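Local atomic coordinates of sefir domain protein (Bacillus cereus F65185, PDB entry 5Y8F), a protein that probably takes part in signalling through contacts between SEFIR domains, as a prokaryotic member of the SEFIR family in the STIR clan. Residues Phe5-Trp10 with Glu49-Ser54; Ala58-Val63 with Lys96-Ile101; Asp68-Ala73 with Phe113-Phe118. All coordinates share one frame; numbering follows the deposited sequence. Where two conformers were deposited one is given.

Interaction 1 of 3, residues Phe5-Trp10 with Glu49-Ser54; sequences FISYSW and EFMENS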
loop_
_atom_site.group_PDB
_atom_site.type_symbol
_atom_site.label_atom_id
_atom_site.label_comp_id
_atom_site.label_asym_id
_atom_site.label_seq_id
_atom_site.Cartn_x
_atom_site.Cartn_y
_atom_site.Cartn_z
ATOM N N PHE A 5 9.284 -13.665 -3.074
ATOM C CA PHE A 5 9.507 -13.804 -4.506
ATOM C C PHE A 5 9.682 -12.424 -5.127
ATOM O O PHE A 5 9.020 -11.463 -4.725
ATOM C CB PHE A 5 8.338 -14.535 -5.167
ATOM C CG PHE A 5 8.358 -14.472 -6.672
ATOM C CD1 PHE A 5 9.308 -15.183 -7.394
ATOM C CD2 PHE A 5 7.441 -13.698 -7.362
ATOM C CE1 PHE A 5 9.338 -15.129 -8.776
ATOM C CE2 PHE A 5 7.468 -13.633 -8.751
ATOM C CZ PHE A 5 8.417 -14.353 -9.457
ATOM N N ILE A 6 10.579 -12.327 -6.105
ATOM C CA ILE A 6 10.883 -11.060 -6.763
ATOM C C ILE A 6 10.380 -11.123 -8.198
ATOM O O ILE A 6 10.899 -11.890 -9.020
ATOM C CB ILE A 6 12.380 -10.729 -6.724
ATOM C CG1 ILE A 6 12.889 -10.719 -5.279
ATOM C CG2 ILE A 6 12.629 -9.388 -7.390
ATOM C CD1 ILE A 6 14.340 -10.294 -5.142
ATOM N N SER A 7 9.377 -10.304 -8.501
ATOM C CA SER A 7 8.890 -10.140 -9.864
ATOM C C SER A 7 9.666 -9.009 -10.527
ATOM O O SER A 7 9.614 -7.862 -10.071
ATOM C CB SER A 7 7.392 -9.835 -9.867
ATOM O OG SER A 7 6.931 -9.506 -11.169
ATOM N N TYR A 8 10.394 -9.335 -11.590
ATOM C CA TYR A 8 11.177 -8.340 -12.305
ATOM C C TYR A 8 11.438 -8.852 -13.712
ATOM O O TYR A 8 11.290 -10.043 -13.995
ATOM C CB TYR A 8 12.496 -8.031 -11.590
ATOM C CG TYR A 8 13.538 -9.117 -11.739
ATOM C CD1 TYR A 8 13.389 -10.341 -11.100
ATOM C CD2 TYR A 8 14.668 -8.918 -12.524
ATOM C CE1 TYR A 8 14.342 -11.337 -11.230
ATOM C CE2 TYR A 8 15.627 -9.910 -12.663
ATOM C CZ TYR A 8 15.456 -11.117 -12.013
ATOM O OH TYR A 8 16.398 -12.113 -12.141
ATOM N N SER A 9 11.806 -7.928 -14.596
ATOM C CA SER A 9 12.143 -8.236 -15.977
ATOM C C SER A 9 13.635 -8.030 -16.222
ATOM O O SER A 9 14.280 -7.201 -15.574
ATOM C CB SER A 9 11.328 -7.380 -16.947
ATOM O OG SER A 9 11.518 -6.004 -16.686
ATOM N N TRP A 10 14.187 -8.817 -17.147
ATOM C CA TRP A 10 15.595 -8.698 -17.532
ATOM C C TRP A 10 15.779 -7.532 -18.509
ATOM O O TRP A 10 16.180 -7.693 -19.662
ATOM C CB TRP A 10 16.078 -10.013 -18.131
ATOM C CG TRP A 10 16.146 -11.140 -17.138
ATOM C CD1 TRP A 10 15.618 -11.157 -15.881
ATOM C CD2 TRP A 10 16.750 -12.425 -17.333
ATOM N NE1 TRP A 10 15.871 -12.362 -15.274
ATOM C CE2 TRP A 10 16.562 -13.160 -16.146
ATOM C CE3 TRP A 10 17.437 -13.024 -18.395
ATOM C CZ2 TRP A 10 17.034 -14.462 -15.990
ATOM C CZ3 TRP A 10 17.907 -14.316 -18.238
ATOM C CH2 TRP A 10 17.703 -15.020 -17.044
ATOM N N GLU A 49 5.577 -19.456 -15.758
ATOM C CA GLU A 49 5.058 -20.503 -14.883
ATOM C C GLU A 49 5.810 -20.523 -13.557
ATOM O O GLU A 49 5.224 -20.797 -12.504
ATOM C CB GLU A 49 5.128 -21.865 -15.576
ATOM C CG GLU A 49 4.612 -23.014 -14.717
ATOM C CD GLU A 49 4.440 -24.302 -15.499
ATOM O OE1 GLU A 49 3.877 -24.249 -16.613
ATOM O OE2 GLU A 49 4.858 -25.368 -14.999
ATOM N N PHE A 50 7.113 -20.241 -13.592
ATOM C CA PHE A 50 7.882 -20.157 -12.355
ATOM C C PHE A 50 7.360 -19.044 -11.459
ATOM O O PHE A 50 7.266 -19.210 -10.237
ATOM C CB PHE A 50 9.359 -19.938 -12.669
ATOM C CG PHE A 50 10.202 -19.702 -11.453
ATOM C CD1 PHE A 50 10.518 -20.740 -10.594
ATOM C CD2 PHE A 50 10.678 -18.431 -11.168
ATOM C CE1 PHE A 50 11.295 -20.514 -9.475
ATOM C CE2 PHE A 50 11.452 -18.201 -10.051
ATOM C CZ PHE A 50 11.761 -19.244 -9.204
ATOM N N MET A 51 7.016 -17.896 -12.052
ATOM C CA MET A 51 6.435 -16.807 -11.274
ATOM C C MET A 51 5.117 -17.226 -10.637
ATOM O O MET A 51 4.877 -16.956 -9.453
ATOM C CB MET A 51 6.229 -15.579 -12.162
ATOM C CG MET A 51 5.394 -14.491 -11.499
ATOM S SD MET A 51 5.132 -13.023 -12.510
ATOM C CE MET A 51 4.288 -13.702 -13.931
ATOM N N GLU A 52 4.255 -17.892 -11.406
ATOM C CA GLU A 52 2.956 -18.306 -10.885
ATOM C C GLU A 52 3.106 -19.250 -9.699
ATOM O O GLU A 52 2.441 -19.079 -8.671
ATOM C CB GLU A 52 2.129 -18.947 -11.997
ATOM C CG GLU A 52 1.645 -17.944 -13.022
ATOM C CD GLU A 52 0.605 -18.523 -13.952
ATOM O OE1 GLU A 52 0.946 -19.451 -14.716
ATOM O OE2 GLU A 52 -0.555 -18.058 -13.909
ATOM N N ASN A 53 3.964 -20.267 -9.828
ATOM C CA ASN A 53 4.153 -21.214 -8.732
ATOM C C ASN A 53 4.807 -20.550 -7.526
ATOM O O ASN A 53 4.463 -20.862 -6.378
ATOM C CB ASN A 53 4.996 -22.399 -9.204
ATOM C CG ASN A 53 4.349 -23.157 -10.346
ATOM O OD1 ASN A 53 3.136 -23.090 -10.540
ATOM N ND2 ASN A 53 5.160 -23.867 -11.121
ATOM N N SER A 54 5.751 -19.636 -7.759
ATOM C CA SER A 54 6.465 -19.019 -6.644
ATOM C C SER A 54 5.564 -18.082 -5.850
ATOM O O SER A 54 5.638 -18.039 -4.617
ATOM C CB SER A 54 7.693 -18.271 -7.158
ATOM O OG SER A 54 8.603 -19.163 -7.776
#
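The ring of F5 meets three residues of the helix at once. F50 comes to its edge, near the ring plane, with CE2 of F50 3.9 Å from CE1 of F5. Over one face stands the backbone oxygen of M51, displaced toward the rim, while S54 CB and M51 CG approach obliquely, each 3.5 Å from the ring at CD1 and CE2 of F5 respectively. The F50 ring in turn carries OG of S54 on one of its faces, 3.4 Å above the plane and again toward the rim. With CG of F5 anti to the backbone N (chi1 168°), the ring is carried across to the helix, where it lies against F50, M51 and S54. The side chain of M51 crosses that ring at about a right angle, then bends at its last torsion; its SD lies 4.2 Å from OG of S7, a hydroxyl hydrogen-bonded to M85 O. On the helix, S54 OG donates to F50 O at 2.8 Å and is thereby bonded within its own helix, leaving S54 CB to meet the F5 ring. F50 O also accepts from S54 N, and its two donors arrive from opposite faces of the carbonyl plane. The F5 ring thus joins strand 3-7 to helix 47-57, which covers that side of the sheet; the axes of 5-7 and 49-54 approach to 9.3 Å and run at 139°. Strand 33-35 lies beside the contact, where I35 touches F5, F50 and S54, and V61 of strand 60-65 packs against F5 from the next strand.

Interaction 2 of 3, residues Ala58-Val63 with Lys96-Ile101; sequences ADKVLV and KQEKFI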
loop_
_atom_site.group_PDB
_atom_site.type_symbol
_atom_site.label_atom_id
_atom_site.label_comp_id
_atom_site.label_asym_id
_atom_site.label_seq_id
_atom_site.Cartn_x
_atom_site.Cartn_y
_atom_site.Cartn_z
ATOM N N ALA A 58 5.023 -17.903 -1.846
ATOM C CA ALA A 58 5.696 -16.766 -1.238
ATOM C C ALA A 58 4.781 -16.036 -0.262
ATOM O O ALA A 58 3.562 -15.953 -0.454
ATOM C CB ALA A 58 6.183 -15.793 -2.311
ATOM N N ASP A 59 5.392 -15.490 0.793
ATOM C CA ASP A 59 4.664 -14.632 1.722
ATOM C C ASP A 59 4.526 -13.218 1.173
ATOM O O ASP A 59 3.479 -12.583 1.336
ATOM C CB ASP A 59 5.375 -14.600 3.076
ATOM C CG ASP A 59 5.409 -15.957 3.749
ATOM O OD1 ASP A 59 4.328 -16.462 4.113
ATOM O OD2 ASP A 59 6.513 -16.519 3.906
ATOM N N LYS A 60 5.581 -12.701 0.548
ATOM C CA LYS A 60 5.564 -11.385 -0.071
ATOM C C LYS A 60 6.070 -11.497 -1.501
ATOM O O LYS A 60 6.840 -12.404 -1.835
ATOM C CB LYS A 60 6.415 -10.377 0.710
ATOM C CG LYS A 60 5.925 -10.101 2.128
ATOM C CD LYS A 60 4.527 -9.489 2.136
ATOM C CE LYS A 60 4.061 -9.215 3.560
ATOM N NZ LYS A 60 2.699 -8.617 3.599
ATOM N N VAL A 61 5.628 -10.566 -2.341
ATOM C CA VAL A 61 6.024 -10.508 -3.743
ATOM C C VAL A 61 6.504 -9.090 -4.027
ATOM O O VAL A 61 5.699 -8.148 -4.046
ATOM C CB VAL A 61 4.873 -10.897 -4.681
ATOM C CG1 VAL A 61 5.293 -10.748 -6.141
ATOM C CG2 VAL A 61 4.399 -12.317 -4.381
ATOM N N LEU A 62 7.811 -8.932 -4.233
ATOM C CA LEU A 62 8.368 -7.643 -4.622
ATOM C C LEU A 62 8.154 -7.425 -6.113
ATOM O O LEU A 62 8.495 -8.287 -6.929
ATOM C CB LEU A 62 9.858 -7.566 -4.287
ATOM C CG LEU A 62 10.289 -7.907 -2.859
ATOM C CD1 LEU A 62 11.759 -7.562 -2.648
ATOM C CD2 LEU A 62 9.415 -7.211 -1.825
ATOM N N VAL A 63 7.555 -6.295 -6.466
ATOM C CA VAL A 63 7.304 -5.937 -7.856
ATOM C C VAL A 63 8.272 -4.815 -8.219
ATOM O O VAL A 63 8.090 -3.664 -7.807
ATOM C CB VAL A 63 5.847 -5.527 -8.086
ATOM C CG1 VAL A 63 5.530 -5.520 -9.576
ATOM C CG2 VAL A 63 4.919 -6.465 -7.334
ATOM N N LYS A 96 -3.711 -12.995 -2.949
ATOM C CA LYS A 96 -3.960 -12.184 -1.766
ATOM C C LYS A 96 -3.183 -10.885 -1.881
ATOM O O LYS A 96 -1.962 -10.894 -2.073
ATOM C CB LYS A 96 -3.562 -12.949 -0.498
ATOM C CG LYS A 96 -4.483 -14.121 -0.166
ATOM C CD LYS A 96 -3.905 -15.002 0.933
ATOM C CE LYS A 96 -3.875 -16.467 0.518
ATOM N NZ LYS A 96 -2.664 -16.772 -0.293
ATOM N N GLN A 97 -3.901 -9.768 -1.777
ATOM C CA GLN A 97 -3.335 -8.483 -2.174
ATOM C C GLN A 97 -2.187 -8.042 -1.274
ATOM O O GLN A 97 -1.273 -7.353 -1.743
ATOM C CB GLN A 97 -4.437 -7.431 -2.201
ATOM C CG GLN A 97 -4.057 -6.150 -2.909
ATOM C CD GLN A 97 -5.236 -5.221 -3.069
ATOM O OE1 GLN A 97 -5.217 -4.096 -2.578
ATOM N NE2 GLN A 97 -6.250 -5.670 -3.799
ATOM N N GLU A 98 -2.188 -8.452 -0.003
ATOM C CA GLU A 98 -1.137 -8.016 0.910
ATOM C C GLU A 98 0.230 -8.570 0.535
ATOM O O GLU A 98 1.239 -8.092 1.067
ATOM C CB GLU A 98 -1.476 -8.424 2.347
ATOM C CG GLU A 98 -1.441 -9.928 2.604
ATOM C CD GLU A 98 -2.787 -10.594 2.395
ATOM O OE1 GLU A 98 -3.649 -9.999 1.714
ATOM O OE2 GLU A 98 -2.984 -11.708 2.923
ATOM N N LYS A 99 0.290 -9.560 -0.358
ATOM C CA LYS A 99 1.582 -10.108 -0.758
ATOM C C LYS A 99 2.402 -9.080 -1.527
ATOM O O LYS A 99 3.629 -9.030 -1.390
ATOM C CB LYS A 99 1.390 -11.366 -1.604
ATOM C CG LYS A 99 0.848 -12.562 -0.847
ATOM C CD LYS A 99 1.045 -13.837 -1.652
ATOM C CE LYS A 99 0.535 -15.046 -0.889
ATOM N NZ LYS A 99 0.897 -16.322 -1.561
ATOM N N PHE A 100 1.742 -8.254 -2.332
ATOM C CA PHE A 100 2.451 -7.389 -3.264
ATOM C C PHE A 100 3.118 -6.224 -2.545
ATOM O O PHE A 100 2.481 -5.509 -1.766
ATOM C CB PHE A 100 1.487 -6.875 -4.332
ATOM C CG PHE A 100 0.900 -7.962 -5.189
ATOM C CD1 PHE A 100 1.709 -8.711 -6.031
ATOM C CD2 PHE A 100 -0.455 -8.242 -5.149
ATOM C CE1 PHE A 100 1.174 -9.715 -6.822
ATOM C CE2 PHE A 100 -0.996 -9.249 -5.937
ATOM C CZ PHE A 100 -0.180 -9.983 -6.775
ATOM N N ILE A 101 4.411 -6.048 -2.810
ATOM C CA ILE A 101 5.188 -4.895 -2.364
ATOM C C ILE A 101 5.804 -4.248 -3.596
ATOM O O ILE A 101 6.929 -4.601 -3.979
ATOM C CB ILE A 101 6.280 -5.291 -1.357
ATOM C CG1 ILE A 101 5.688 -6.064 -0.180
ATOM C CG2 ILE A 101 7.027 -4.055 -0.872
ATOM C CD1 ILE A 101 6.745 -6.519 0.825
#
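The ammonium nitrogen of K99 is held by two carbonyl oxygens. It donates to A58 O at 2.9 Å, almost head-on to the carbonyl (C=O...N angle 162°), and also to I55 O. The chain of K99 is extended beyond CG and runs past D59 O to get there. Because A58 is the first residue to leave helix 47-57, the charge sits by the C-terminal end of that helix, where the helix dipole would be expected to favour it. A second lysine reaches the other way: K60, bent at chi2 (-62°), places NZ 3.0 Å from E98 O, above the carbonyl plane. Beyond the two lysines the backbones pair in parallel. V61 N gives the shortest bond, 2.7 Å to K99 O; I101 N then donates to V61 O, and V63 N to I101 O, all three nearly straight. Side chains separate onto two faces. L62 and I101 lie side by side on one, L62 CD2 3.7 Å from I101 CB, beneath L138 of helix 131-143. On the other, CD1 of F100 touches V61 and V63, and its ring stacks on Y92. At the subunit boundary, Q97 and E98 exchange reciprocal hydrogen bonds with E98 and Q97 of the second subunit. Such neighbouring parallel strands, joined through intervening helices that include 67-76, form the beta-alpha-beta crossover on which the STIR-clan alpha/beta fold is built.

Interaction 3 of 3, residues Asp68-Ala73 with Phe113-Phe118; sequences DYCEKA and FLPDFF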
loop_
_atom_site.group_PDB
_atom_site.type_symbol
_atom_site.label_atom_id
_atom_site.label_comp_id
_atom_site.label_asym_id
_atom_site.label_seq_id
_atom_site.Cartn_x
_atom_site.Cartn_y
_atom_site.Cartn_z
ATOM N N ASP A 68 10.583 0.167 -17.916
ATOM C CA ASP A 68 10.358 -0.903 -18.885
ATOM C C ASP A 68 9.333 -1.911 -18.379
ATOM O O ASP A 68 8.500 -2.399 -19.152
ATOM C CB ASP A 68 11.680 -1.595 -19.223
ATOM C CG ASP A 68 12.669 -0.669 -19.919
ATOM O OD1 ASP A 68 12.232 0.267 -20.622
ATOM O OD2 ASP A 68 13.890 -0.887 -19.771
ATOM N N TYR A 69 9.369 -2.226 -17.083
ATOM C CA TYR A 69 8.409 -3.173 -16.525
ATOM C C TYR A 69 6.994 -2.621 -16.597
ATOM O O TYR A 69 6.061 -3.334 -16.988
ATOM C CB TYR A 69 8.788 -3.493 -15.078
ATOM C CG TYR A 69 7.949 -4.551 -14.381
ATOM C CD1 TYR A 69 6.716 -4.235 -13.820
ATOM C CD2 TYR A 69 8.412 -5.854 -14.241
ATOM C CE1 TYR A 69 5.958 -5.193 -13.169
ATOM C CE2 TYR A 69 7.664 -6.815 -13.590
ATOM C CZ TYR A 69 6.438 -6.482 -13.057
ATOM O OH TYR A 69 5.693 -7.442 -12.406
ATOM N N CYS A 70 6.825 -1.344 -16.251
ATOM C CA CYS A 70 5.491 -0.754 -16.160
ATOM C C CYS A 70 4.882 -0.536 -17.546
ATOM O O CYS A 70 3.662 -0.662 -17.712
ATOM C CB CYS A 70 5.558 0.564 -15.390
ATOM S SG CYS A 70 3.956 1.330 -15.030
ATOM N N GLU A 71 5.706 -0.204 -18.537
ATOM C CA GLU A 71 5.155 0.025 -19.871
ATOM C C GLU A 71 4.767 -1.284 -20.545
ATOM O O GLU A 71 3.742 -1.346 -21.232
ATOM C CB GLU A 71 6.134 0.817 -20.741
ATOM C CG GLU A 71 6.334 2.257 -20.286
ATOM C CD GLU A 71 7.259 3.041 -21.202
ATOM O OE1 GLU A 71 7.903 2.421 -22.077
ATOM O OE2 GLU A 71 7.331 4.281 -21.052
ATOM N N LYS A 72 5.553 -2.346 -20.352
ATOM C CA LYS A 72 5.144 -3.650 -20.870
ATOM C C LYS A 72 3.914 -4.173 -20.140
ATOM O O LYS A 72 3.028 -4.771 -20.763
ATOM C CB LYS A 72 6.289 -4.658 -20.762
ATOM C CG LYS A 72 7.331 -4.540 -21.856
ATOM C CD LYS A 72 8.400 -5.615 -21.721
ATOM C CE LYS A 72 9.305 -5.654 -22.947
ATOM N NZ LYS A 72 10.060 -4.384 -23.145
ATOM N N ALA A 73 3.834 -3.957 -18.825
ATOM C CA ALA A 73 2.658 -4.402 -18.088
ATOM C C ALA A 73 1.418 -3.633 -18.528
ATOM O O ALA A 73 0.360 -4.230 -18.762
ATOM C CB ALA A 73 2.887 -4.243 -16.585
ATOM N N PHE A 113 6.102 4.800 -10.597
ATOM C CA PHE A 113 5.760 3.779 -11.579
ATOM C C PHE A 113 4.982 2.648 -10.922
ATOM O O PHE A 113 5.377 2.135 -9.869
ATOM C CB PHE A 113 7.029 3.228 -12.226
ATOM C CG PHE A 113 7.666 4.162 -13.212
ATOM C CD1 PHE A 113 6.942 4.664 -14.280
ATOM C CD2 PHE A 113 8.990 4.541 -13.068
ATOM C CE1 PHE A 113 7.530 5.524 -15.188
ATOM C CE2 PHE A 113 9.580 5.400 -13.969
ATOM C CZ PHE A 113 8.848 5.895 -15.032
ATOM N N LEU A 114 3.891 2.244 -11.561
ATOM C CA LEU A 114 3.037 1.177 -11.062
ATOM C C LEU A 114 2.032 0.807 -12.145
ATOM O O LEU A 114 1.338 1.692 -12.660
ATOM C CB LEU A 114 2.318 1.613 -9.782
ATOM C CG LEU A 114 1.558 0.516 -9.042
ATOM C CD1 LEU A 114 2.530 -0.546 -8.578
ATOM C CD2 LEU A 114 0.790 1.088 -7.868
ATOM N N PRO A 115 1.936 -0.467 -12.529
ATOM C CA PRO A 115 0.958 -0.857 -13.551
ATOM C C PRO A 115 -0.438 -0.397 -13.160
ATOM O O PRO A 115 -0.834 -0.491 -11.997
ATOM C CB PRO A 115 1.062 -2.386 -13.575
ATOM C CG PRO A 115 2.451 -2.670 -13.116
ATOM C CD PRO A 115 2.764 -1.604 -12.090
ATOM N N ASP A 116 -1.186 0.106 -14.147
ATOM C CA ASP A 116 -2.461 0.753 -13.857
ATOM C C ASP A 116 -3.494 -0.211 -13.292
ATOM O O ASP A 116 -4.431 0.235 -12.625
ATOM C CB ASP A 116 -3.018 1.450 -15.102
ATOM C CG ASP A 116 -2.917 0.600 -16.349
ATOM O OD1 ASP A 116 -3.396 -0.553 -16.332
ATOM O OD2 ASP A 116 -2.362 1.094 -17.354
ATOM N N PHE A 117 -3.361 -1.511 -13.549
ATOM C CA PHE A 117 -4.349 -2.456 -13.048
ATOM C C PHE A 117 -4.100 -2.867 -11.602
ATOM O O PHE A 117 -4.900 -3.626 -11.046
ATOM C CB PHE A 117 -4.416 -3.691 -13.952
ATOM C CG PHE A 117 -3.096 -4.366 -14.178
ATOM C CD1 PHE A 117 -2.628 -5.321 -13.292
ATOM C CD2 PHE A 117 -2.339 -4.075 -15.302
ATOM C CE1 PHE A 117 -1.419 -5.957 -13.511
ATOM C CE2 PHE A 117 -1.132 -4.708 -15.526
ATOM C CZ PHE A 117 -0.672 -5.651 -14.626
ATOM N N PHE A 118 -3.026 -2.391 -10.976
ATOM C CA PHE A 118 -2.854 -2.593 -9.541
ATOM C C PHE A 118 -3.896 -1.738 -8.824
ATOM O O PHE A 118 -3.804 -0.505 -8.830
ATOM C CB PHE A 118 -1.437 -2.220 -9.112
ATOM C CG PHE A 118 -0.405 -3.292 -9.377
ATOM C CD1 PHE A 118 -0.446 -4.053 -10.535
ATOM C CD2 PHE A 118 0.613 -3.532 -8.463
ATOM C CE1 PHE A 118 0.507 -5.035 -10.781
ATOM C CE2 PHE A 118 1.568 -4.510 -8.700
ATOM C CZ PHE A 118 1.513 -5.264 -9.859
#
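P115 sets its ring against A73, the CG of P115 lying 3.8 Å from the CB of A73. The same CG also comes to the edge of the Y69 ring, near its plane, 4.3 Å from Y69 CE1. Beside it F117 turns an edge to the helix: its CE2 stands 3.6 Å from A73 O, which lies in the ring plane, while CB of P115 sits over one face. With chi1 at 54°, CG of F117 lies between the backbone N and the carbonyl carbon, and this turns the ring back to P115 and A73. At the other end C70 CB meets F113 CB at 4.4 Å; two conformers of the cysteine make the position of its sulfur against L114 less certain. In the next shell a type I turn runs from P115 to F118, closed by F118 N to P115 O at 3.1 Å, and it brings the F118 ring under P115, whose CD lies over the ring centre. R121 binds the oxygens of both P115 and F118. N74 of the helix accepts from D116 N, and R77, just past the helix end, forms a salt bridge with D116. The hydroxyl of Y69 is hydrogen-bonded to S7 and to I87 N. The loop between strands 100-104 and 124-125 is thus laid against helix 67-76, with V63 and C65 of strand 60-65 packing below and P102 of strand 100-104 touching L114 and F118.

In the fold
The three contacts show how one parallel sheet organises a small domain. Centres of interactions 1 and 2 are about 11 Å apart; those of 1 and 3 about 15 Å, of 2 and 3 about 16 Å. Strand 60-65 is the shared element: it pairs with strand 3-7 of interaction 1 and with strand 100-104 in interaction 2, and helix 67-76 of interaction 3 follows it directly. In sequence, interaction 1 closes before the others open, whereas the segments of 2 and 3 alternate. The Y69 and S7 hydroxyls tie interaction 3 to interaction 1, and V63 reaches both Y69 and F118, so helix, strands and loop form one continuous core of the SEFIR domain.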